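PDB 3K93: phage related exonuclease, which probably degrades DNA as a phage-type, metal-dependent exonuclease related to lambda exonuclease. Local coordinates for residues R106-D111 with C150-I155; Q140-M145 with V192-D197; A40-A45 with Q212-Q217. One frame throughout, in Å; residues are numbered along the deposited sequence.

Contact 1 of 3, residues R106-D111 with C150-I155; sequences RKLIID and CDQAQI. With NA (sodium ion), chain B.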
# COMPACT_ATOMS: atom_id res chain seq x y z
N ARG A 106 26.69 9.68 -31.51
CA ARG A 106 27.30 9.11 -30.29
C ARG A 106 26.80 7.72 -29.87
O ARG A 106 27.11 7.27 -28.77
CB ARG A 106 27.09 10.09 -29.13
CG ARG A 106 27.82 11.40 -29.33
CD ARG A 106 27.65 12.28 -28.12
NE ARG A 106 28.21 13.59 -28.37
CZ ARG A 106 28.04 14.66 -27.58
NH1 ARG A 106 27.31 14.59 -26.46
NH2 ARG A 106 28.60 15.80 -27.94
N LYS A 107 26.04 7.05 -30.76
CA LYS A 107 25.43 5.74 -30.46
C LYS A 107 24.71 5.82 -29.09
O LYS A 107 24.93 5.00 -28.19
CB LYS A 107 26.50 4.63 -30.49
CG LYS A 107 27.22 4.52 -31.86
CD LYS A 107 26.89 3.25 -32.60
CE LYS A 107 27.96 2.17 -32.38
NZ LYS A 107 27.36 0.79 -32.39
N LEU A 108 23.87 6.84 -28.97
CA LEU A 108 23.32 7.27 -27.69
C LEU A 108 21.83 7.46 -27.77
O LEU A 108 21.36 8.12 -28.72
CB LEU A 108 23.95 8.61 -27.26
CG LEU A 108 23.39 9.38 -26.05
CD1 LEU A 108 23.59 8.58 -24.79
CD2 LEU A 108 24.10 10.76 -25.96
N ILE A 109 21.10 6.93 -26.77
CA ILE A 109 19.71 7.26 -26.53
C ILE A 109 19.63 8.19 -25.32
O ILE A 109 20.29 7.97 -24.31
CB ILE A 109 18.87 6.00 -26.21
CG1 ILE A 109 18.86 5.05 -27.39
CG2 ILE A 109 17.43 6.36 -25.80
CD1 ILE A 109 18.00 5.56 -28.57
N ILE A 110 18.80 9.23 -25.41
CA ILE A 110 18.46 10.02 -24.25
C ILE A 110 17.00 9.90 -24.01
O ILE A 110 16.23 9.87 -24.96
CB ILE A 110 18.83 11.49 -24.42
CG1 ILE A 110 20.33 11.64 -24.60
CG2 ILE A 110 18.42 12.28 -23.16
CD1 ILE A 110 20.75 12.99 -25.27
N ASP A 111 16.63 9.79 -22.74
CA ASP A 111 15.25 9.77 -22.31
C ASP A 111 15.02 10.83 -21.20
O ASP A 111 15.78 10.89 -20.22
CB ASP A 111 14.88 8.38 -21.78
CG ASP A 111 13.37 8.14 -21.80
OD1 ASP A 111 12.68 8.63 -20.87
OD2 ASP A 111 12.85 7.51 -22.76
N CYS A 150 22.44 1.09 -30.17
CA CYS A 150 23.23 2.06 -29.42
C CYS A 150 24.02 1.40 -28.32
O CYS A 150 23.66 0.33 -27.81
CB CYS A 150 22.33 3.14 -28.79
SG CYS A 150 21.65 4.34 -29.98
N ASP A 151 25.08 2.08 -27.93
CA ASP A 151 26.00 1.63 -26.89
C ASP A 151 25.71 2.20 -25.54
O ASP A 151 26.14 1.62 -24.55
CB ASP A 151 27.46 2.00 -27.26
CG ASP A 151 27.97 1.18 -28.42
OD1 ASP A 151 27.40 0.08 -28.67
OD2 ASP A 151 28.92 1.65 -29.07
N GLN A 152 25.04 3.34 -25.48
CA GLN A 152 24.69 3.92 -24.19
C GLN A 152 23.38 4.68 -24.22
O GLN A 152 22.88 5.01 -25.27
CB GLN A 152 25.85 4.73 -23.57
CG GLN A 152 26.14 6.10 -24.12
CD GLN A 152 26.83 7.02 -23.05
OE1 GLN A 152 26.44 8.16 -22.87
NE2 GLN A 152 27.83 6.48 -22.32
N ALA A 153 22.83 4.87 -23.02
CA ALA A 153 21.59 5.61 -22.78
C ALA A 153 21.84 6.52 -21.59
O ALA A 153 22.61 6.18 -20.69
CB ALA A 153 20.41 4.64 -22.46
N GLN A 154 21.21 7.68 -21.61
CA GLN A 154 21.27 8.59 -20.51
C GLN A 154 19.87 9.01 -20.15
O GLN A 154 19.15 9.50 -20.99
CB GLN A 154 22.15 9.79 -20.88
CG GLN A 154 23.61 9.42 -21.13
CD GLN A 154 24.43 10.59 -21.49
OE1 GLN A 154 24.08 11.71 -21.15
NE2 GLN A 154 25.52 10.37 -22.19
N ILE A 155 19.49 8.81 -18.90
CA ILE A 155 18.15 9.15 -18.43
C ILE A 155 18.30 10.51 -17.77
O ILE A 155 19.01 10.64 -16.78
CB ILE A 155 17.63 8.14 -17.39
CG1 ILE A 155 17.60 6.73 -17.97
CG2 ILE A 155 16.26 8.53 -16.88
CD1 ILE A 155 17.61 5.64 -16.89
NA NA B . 10.60 9.97 -21.46
O HOH W 1 26.00 -1.50 -30.77
O HOH W 2 10.11 7.52 -22.29
O HOH W 3 9.13 11.70 -22.83
O HOH W 4 9.00 9.42 -19.87

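Contact 2 of 3, residues Q140-M145 with V192-D197; sequences QMQGYM and VIIQRD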
# COMPACT_ATOMS: atom_id res chain seq x y z
N GLN A 140 14.20 -0.40 -19.60
CA GLN A 140 13.61 0.35 -20.71
C GLN A 140 14.71 0.84 -21.66
O GLN A 140 14.55 0.77 -22.89
CB GLN A 140 12.80 1.53 -20.19
CG GLN A 140 12.10 2.39 -21.24
CD GLN A 140 11.54 3.69 -20.68
OE1 GLN A 140 11.91 4.11 -19.59
NE2 GLN A 140 10.67 4.36 -21.46
N MSE A 141 15.81 1.35 -21.09
CA MSE A 141 16.90 1.89 -21.92
C MSE A 141 17.56 0.76 -22.68
O MSE A 141 18.03 0.98 -23.80
CB MSE A 141 17.97 2.64 -21.08
CG MSE A 141 17.60 3.96 -20.43
SE MSE A 141 16.76 5.16 -21.63
CE MSE A 141 15.01 4.82 -21.01
N GLN A 142 17.65 -0.45 -22.07
CA GLN A 142 18.28 -1.57 -22.76
C GLN A 142 17.45 -1.95 -23.97
O GLN A 142 18.01 -2.29 -25.01
CB GLN A 142 18.45 -2.79 -21.87
CG GLN A 142 19.34 -2.56 -20.69
CD GLN A 142 20.82 -2.45 -21.03
OE1 GLN A 142 21.25 -2.72 -22.17
NE2 GLN A 142 21.60 -2.08 -20.04
N GLY A 143 16.14 -1.85 -23.84
CA GLY A 143 15.22 -2.10 -24.93
C GLY A 143 15.38 -1.08 -26.04
O GLY A 143 15.41 -1.47 -27.21
N TYR A 144 15.53 0.21 -25.70
CA TYR A 144 15.79 1.19 -26.76
C TYR A 144 17.16 1.01 -27.41
O TYR A 144 17.31 1.22 -28.62
CB TYR A 144 15.68 2.63 -26.24
CG TYR A 144 14.31 3.08 -25.74
CD1 TYR A 144 13.15 2.67 -26.36
CD2 TYR A 144 14.20 4.00 -24.70
CE1 TYR A 144 11.92 3.09 -25.94
CE2 TYR A 144 12.94 4.43 -24.26
CZ TYR A 144 11.80 3.97 -24.90
OH TYR A 144 10.54 4.36 -24.51
N MSE A 145 18.18 0.68 -26.62
CA MSE A 145 19.51 0.51 -27.18
C MSE A 145 19.52 -0.68 -28.15
O MSE A 145 20.24 -0.68 -29.16
CB MSE A 145 20.56 0.32 -26.08
CG MSE A 145 20.92 1.59 -25.37
SE MSE A 145 22.37 1.40 -24.11
CE MSE A 145 21.43 0.79 -22.50
N VAL A 192 21.39 9.83 -15.35
CA VAL A 192 21.93 8.51 -15.02
C VAL A 192 22.35 7.83 -16.34
O VAL A 192 21.58 7.80 -17.28
CB VAL A 192 20.90 7.64 -14.30
CG1 VAL A 192 21.43 6.18 -14.09
CG2 VAL A 192 20.50 8.27 -12.96
N ILE A 193 23.57 7.34 -16.41
CA ILE A 193 24.14 6.78 -17.63
C ILE A 193 23.99 5.27 -17.52
O ILE A 193 24.41 4.70 -16.54
CB ILE A 193 25.67 7.13 -17.76
CG1 ILE A 193 25.89 8.64 -17.82
CG2 ILE A 193 26.28 6.49 -18.99
CD1 ILE A 193 27.39 9.10 -17.57
N ILE A 194 23.37 4.64 -18.51
CA ILE A 194 23.21 3.19 -18.54
C ILE A 194 24.03 2.64 -19.72
O ILE A 194 23.82 3.07 -20.85
CB ILE A 194 21.72 2.80 -18.75
CG1 ILE A 194 20.79 3.49 -17.72
CG2 ILE A 194 21.55 1.30 -18.66
CD1 ILE A 194 20.95 2.97 -16.28
N GLN A 195 24.97 1.71 -19.45
CA GLN A 195 25.75 1.09 -20.50
C GLN A 195 24.92 -0.05 -21.12
O GLN A 195 24.21 -0.72 -20.41
CB GLN A 195 27.07 0.51 -19.96
CG GLN A 195 28.06 1.52 -19.36
CD GLN A 195 28.39 2.64 -20.33
OE1 GLN A 195 28.45 2.43 -21.54
NE2 GLN A 195 28.58 3.84 -19.80
N ARG A 196 25.03 -0.25 -22.44
CA ARG A 196 24.40 -1.40 -23.12
C ARG A 196 24.90 -2.65 -22.45
O ARG A 196 26.05 -2.75 -22.14
CB ARG A 196 24.83 -1.44 -24.58
CG ARG A 196 24.25 -2.59 -25.37
CD ARG A 196 24.91 -2.71 -26.71
NE ARG A 196 24.20 -3.71 -27.51
CZ ARG A 196 23.18 -3.47 -28.32
NH1 ARG A 196 22.73 -2.24 -28.54
NH2 ARG A 196 22.62 -4.49 -28.98
N ASP A 197 24.02 -3.61 -22.19
CA ASP A 197 24.43 -4.84 -21.53
C ASP A 197 23.76 -5.96 -22.26
O ASP A 197 22.57 -6.22 -22.03
CB ASP A 197 24.03 -4.81 -20.05
CG ASP A 197 24.34 -6.11 -19.31
OD1 ASP A 197 24.65 -7.15 -19.94
OD2 ASP A 197 24.23 -6.09 -18.06

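Contact 3 of 3, residues A40-A45 with Q212-Q217; sequences AVREMA and QKYYDQ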
# COMPACT_ATOMS: atom_id res chain seq x y z
N ALA A 40 0.97 -8.82 -15.05
CA ALA A 40 1.13 -7.82 -16.11
C ALA A 40 0.68 -8.35 -17.49
O ALA A 40 0.04 -7.64 -18.26
CB ALA A 40 2.59 -7.30 -16.18
N VAL A 41 1.03 -9.59 -17.80
CA VAL A 41 0.65 -10.18 -19.08
C VAL A 41 -0.89 -10.33 -19.19
O VAL A 41 -1.47 -10.17 -20.25
CB VAL A 41 1.37 -11.56 -19.32
CG1 VAL A 41 0.82 -12.25 -20.62
CG2 VAL A 41 2.96 -11.34 -19.38
N ARG A 42 -1.55 -10.61 -18.08
CA ARG A 42 -3.02 -10.65 -18.09
C ARG A 42 -3.62 -9.29 -18.43
O ARG A 42 -4.65 -9.22 -19.09
CB ARG A 42 -3.55 -11.05 -16.73
CG ARG A 42 -3.41 -12.51 -16.43
CD ARG A 42 -3.67 -12.70 -14.93
NE ARG A 42 -3.15 -13.97 -14.53
CZ ARG A 42 -2.73 -14.28 -13.33
NH1 ARG A 42 -2.78 -13.40 -12.34
NH2 ARG A 42 -2.29 -15.50 -13.11
N GLU A 43 -3.01 -8.22 -17.94
CA GLU A 43 -3.51 -6.89 -18.26
C GLU A 43 -3.35 -6.60 -19.75
O GLU A 43 -4.23 -5.97 -20.39
CB GLU A 43 -2.79 -5.81 -17.46
CG GLU A 43 -3.06 -5.85 -15.99
CD GLU A 43 -2.32 -4.74 -15.19
OE1 GLU A 43 -1.30 -4.23 -15.66
OE2 GLU A 43 -2.76 -4.42 -14.07
N MSE A 44 -2.24 -7.07 -20.30
CA MSE A 44 -1.99 -6.91 -21.73
C MSE A 44 -3.00 -7.74 -22.50
O MSE A 44 -3.55 -7.26 -23.48
CB MSE A 44 -0.55 -7.32 -22.09
CG MSE A 44 0.53 -6.41 -21.44
SE MSE A 44 2.33 -7.25 -21.47
CE MSE A 44 3.24 -6.06 -20.25
N ALA A 45 -3.23 -9.00 -22.09
CA ALA A 45 -4.22 -9.84 -22.76
C ALA A 45 -5.62 -9.19 -22.71
O ALA A 45 -6.30 -9.15 -23.71
CB ALA A 45 -4.26 -11.24 -22.16
N GLN A 212 5.15 -14.21 -24.03
CA GLN A 212 4.35 -14.40 -25.24
C GLN A 212 3.66 -15.78 -25.23
O GLN A 212 2.51 -15.90 -25.68
CB GLN A 212 5.22 -14.29 -26.50
CG GLN A 212 5.81 -12.88 -26.76
CD GLN A 212 6.84 -12.87 -27.87
OE1 GLN A 212 7.58 -13.84 -28.06
NE2 GLN A 212 6.88 -11.78 -28.64
N LYS A 213 4.36 -16.80 -24.73
CA LYS A 213 3.76 -18.11 -24.60
C LYS A 213 2.61 -18.08 -23.61
O LYS A 213 1.57 -18.63 -23.90
CB LYS A 213 4.76 -19.19 -24.23
CG LYS A 213 5.76 -19.48 -25.35
CD LYS A 213 6.74 -20.64 -25.00
CE LYS A 213 7.91 -20.76 -26.04
NZ LYS A 213 7.53 -21.59 -27.19
N TYR A 214 2.80 -17.45 -22.46
CA TYR A 214 1.73 -17.32 -21.48
C TYR A 214 0.54 -16.53 -22.06
O TYR A 214 -0.60 -16.97 -22.00
CB TYR A 214 2.26 -16.66 -20.18
CG TYR A 214 1.22 -16.54 -19.10
CD1 TYR A 214 0.63 -17.66 -18.54
CD2 TYR A 214 0.86 -15.30 -18.61
CE1 TYR A 214 -0.36 -17.53 -17.56
CE2 TYR A 214 -0.10 -15.17 -17.61
CZ TYR A 214 -0.70 -16.28 -17.11
OH TYR A 214 -1.63 -16.10 -16.14
N TYR A 215 0.83 -15.39 -22.67
CA TYR A 215 -0.18 -14.60 -23.37
C TYR A 215 -1.01 -15.45 -24.35
O TYR A 215 -2.24 -15.38 -24.34
CB TYR A 215 0.52 -13.42 -24.09
CG TYR A 215 -0.32 -12.53 -25.01
CD1 TYR A 215 -0.55 -12.89 -26.33
CD2 TYR A 215 -0.88 -11.33 -24.55
CE1 TYR A 215 -1.33 -12.07 -27.19
CE2 TYR A 215 -1.63 -10.50 -25.40
CZ TYR A 215 -1.83 -10.87 -26.72
OH TYR A 215 -2.55 -10.08 -27.56
N ASP A 216 -0.34 -16.24 -25.19
CA ASP A 216 -1.05 -17.07 -26.17
C ASP A 216 -2.04 -18.05 -25.51
O ASP A 216 -3.14 -18.32 -26.03
CB ASP A 216 -0.04 -17.87 -27.01
CG ASP A 216 0.78 -16.98 -27.99
OD1 ASP A 216 0.37 -15.84 -28.27
OD2 ASP A 216 1.82 -17.46 -28.49
N GLN A 217 -1.62 -18.60 -24.38
CA GLN A 217 -2.44 -19.47 -23.58
C GLN A 217 -3.66 -18.69 -23.05
O GLN A 217 -4.75 -19.21 -23.04
CB GLN A 217 -1.57 -20.06 -22.44
CG GLN A 217 -2.27 -20.77 -21.29
CD GLN A 217 -1.28 -21.14 -20.14
OE1 GLN A 217 -0.12 -21.52 -20.41
NE2 GLN A 217 -1.73 -21.00 -18.88

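Contact 1 of 3, residues R106-D111 with C150-I155
Leu108 pushes one methyl, CD1, in among the glutamines of the neighbouring strand: it meets Gln152 OE1 at 3.5 Å and Gln154 NE2 at 3.7 Å. Its CG stands trans to the backbone N (chi1 171°), which brings that branch across both amide chains, obliquely over Gln152 and roughly at right angles to Gln154. The two amides also lie very close to each other, though their separation is too short to be trusted in detail; Gln154 OE1 is held by Arg79. On the other face Ile109 lays its CG1 against Cys150 SG (3.9 Å) and its CB near that of Ala153. At the solvent-exposed start of the pair Lys107 NZ and Asp151 OD2 form a long salt bridge of 3.8 Å; a water donates to Asp151 OD1 and meets Lys107 NZ only weakly.

Beneath the side chains runs a parallel ladder. Lys107 O accepts from two donors, Asp151 N and Gln152 N; then Ile109 N bonds to Gln152 O, Gln154 N to Ile109 O at 2.9 Å, and Asp111 N to Gln154 O. This ladder fixes the backbone of Asp111, whose OD1 binds a sodium ion at 2.5 Å while OD2 accepts from one of the ion's waters at 2.8 Å. Asp100 and the carbonyl of Thr112 complete the site, with two further waters.

Lys107 and Leu108 face Val103 in a G1 beta bulge, where the chain, having turned back from strand 101-103, enters strand 108-114. Strand 189-195 flanks 152-158 on its far edge, and helix 137-148 covers the face bearing Asp111, Ala153 and Ile155.

Contact 2 of 3, residues Q140-M145 with V192-D197
Gln142 sets its amide against the backbone where strand 189-195 ends, using both of its polar atoms there. NE2 donates to Gln195 O at 3.0 Å, and OE1 accepts from Asp197 N at 2.9 Å, so one flat group bridges two peptide positions and its rotation is fixed. Neither bond is exactly coplanar: Gln195 O lies 21° out of the Gln142 amide plane, and Asp197 N approaches OE1 well off the C=O direction (114°). A bend at chi2 (-73°) folds the chain back from the helix so that the amide reaches the strand, with Ile194 CG2 set 3.7 Å from NE2 at its flank.

Alongside, the selenomethionine Met145 lies over the same turn of chain. Its SE sits 3.5 Å from Arg196 N, and its CE tucks against Ile194 CG2 at 3.9 Å. Met141, also selenomethionine, offers its CG to Ile194 CG1 before its tip leads off toward the sheet. Arg196 reaches back the other way, extended from CG to NE, and touches Met145 O edge-on with NH1 in a weak bond of 3.0 Å. The same nitrogen bonds Cys150 O, while NE is held by Asn198. Asp197 serves as N-cap of helix 198-221.

Such packing of a helix over a sheet is as in the PD-(D/E)XK nuclease core, helix 137-148 belonging to the crossover joining parallel strands 108-114 and 152-158. Facing the metal site, Gln140 bonds Tyr144 OH through NE2 (3.1 Å) and Lys113 NZ through OE1; Gln140 and Tyr144 are spaced as in the QxxxY motif of RecB-like nucleases and probably correspond to it.

Contact 3 of 3, residues A40-A45 with Q212-Q217
Val41 and Tyr215 mark the closest approach of the two backbones, their CA atoms lying 6.2 Å apart. The segments 40-45 and 212-217 are both helical; their axes come within 9.6 Å and cross at -51°. One branch of Val41, CG1, fills the crossing: it touches Tyr214 CD2 and Tyr215 CB, each at 3.7 Å, and so sits in the angle between two consecutive tyrosines. Both tyrosines carry CG trans to the backbone N, yet their rings diverge because the residues occupy successive positions round the helix.

An angle near -50° is that expected for ridges-into-grooves packing with rows of residues four apart on both helices. Val41 and Ala45 fit such a row, and Ala211 and Tyr215 answer it from helix 198-221, with Val41 also resting on Ala211. At the second step of the row Tyr215 brings CE2 to 3.8 Å from Ala45 CA, and its hydroxyl bonds Asp48 one turn further along helix 35-50.

Tyr214 takes a different course, its ring passing Val41 edge-on, with Val41 CB in the ring plane, toward the flank of helix 35-50 that faces the second subunit. There Arg42, extended from CG to NE, donates from NE to Tyr214 OH at 3.1 Å; the guanidinium and the ring are inclined by 61°, and the hydroxyl lies somewhat out of the guanidinium plane. Asp126 of the second subunit also bonds this hydroxyl and forms a long, weak ion pair with Arg42 NH2, while Phe124 of that subunit packs on Ala45.

How the contacts relate
Contacts 1 and 2 belong to one sheet and its covering helix: their centres are 7 Å apart, strands 152-158 and 189-195 are neighbours in the sheet, and their segments alternate along the chain. Contact 3 lies on the opposite side of the chain's centre from contact 1, with about 17 Å between nearest atoms; helix 198-221 leads to it directly from the strand of contact 2. Contact 1 is buried and carried mainly by backbone bonds, with a metal at one end. Contact 2, partly buried, relies on a side-chain amide and (seleno)methionine side chains reaching a strand's end. Contact 3 is also buried, but through aromatic and aliphatic packing with one arginine-tyrosine bond, completed by another subunit.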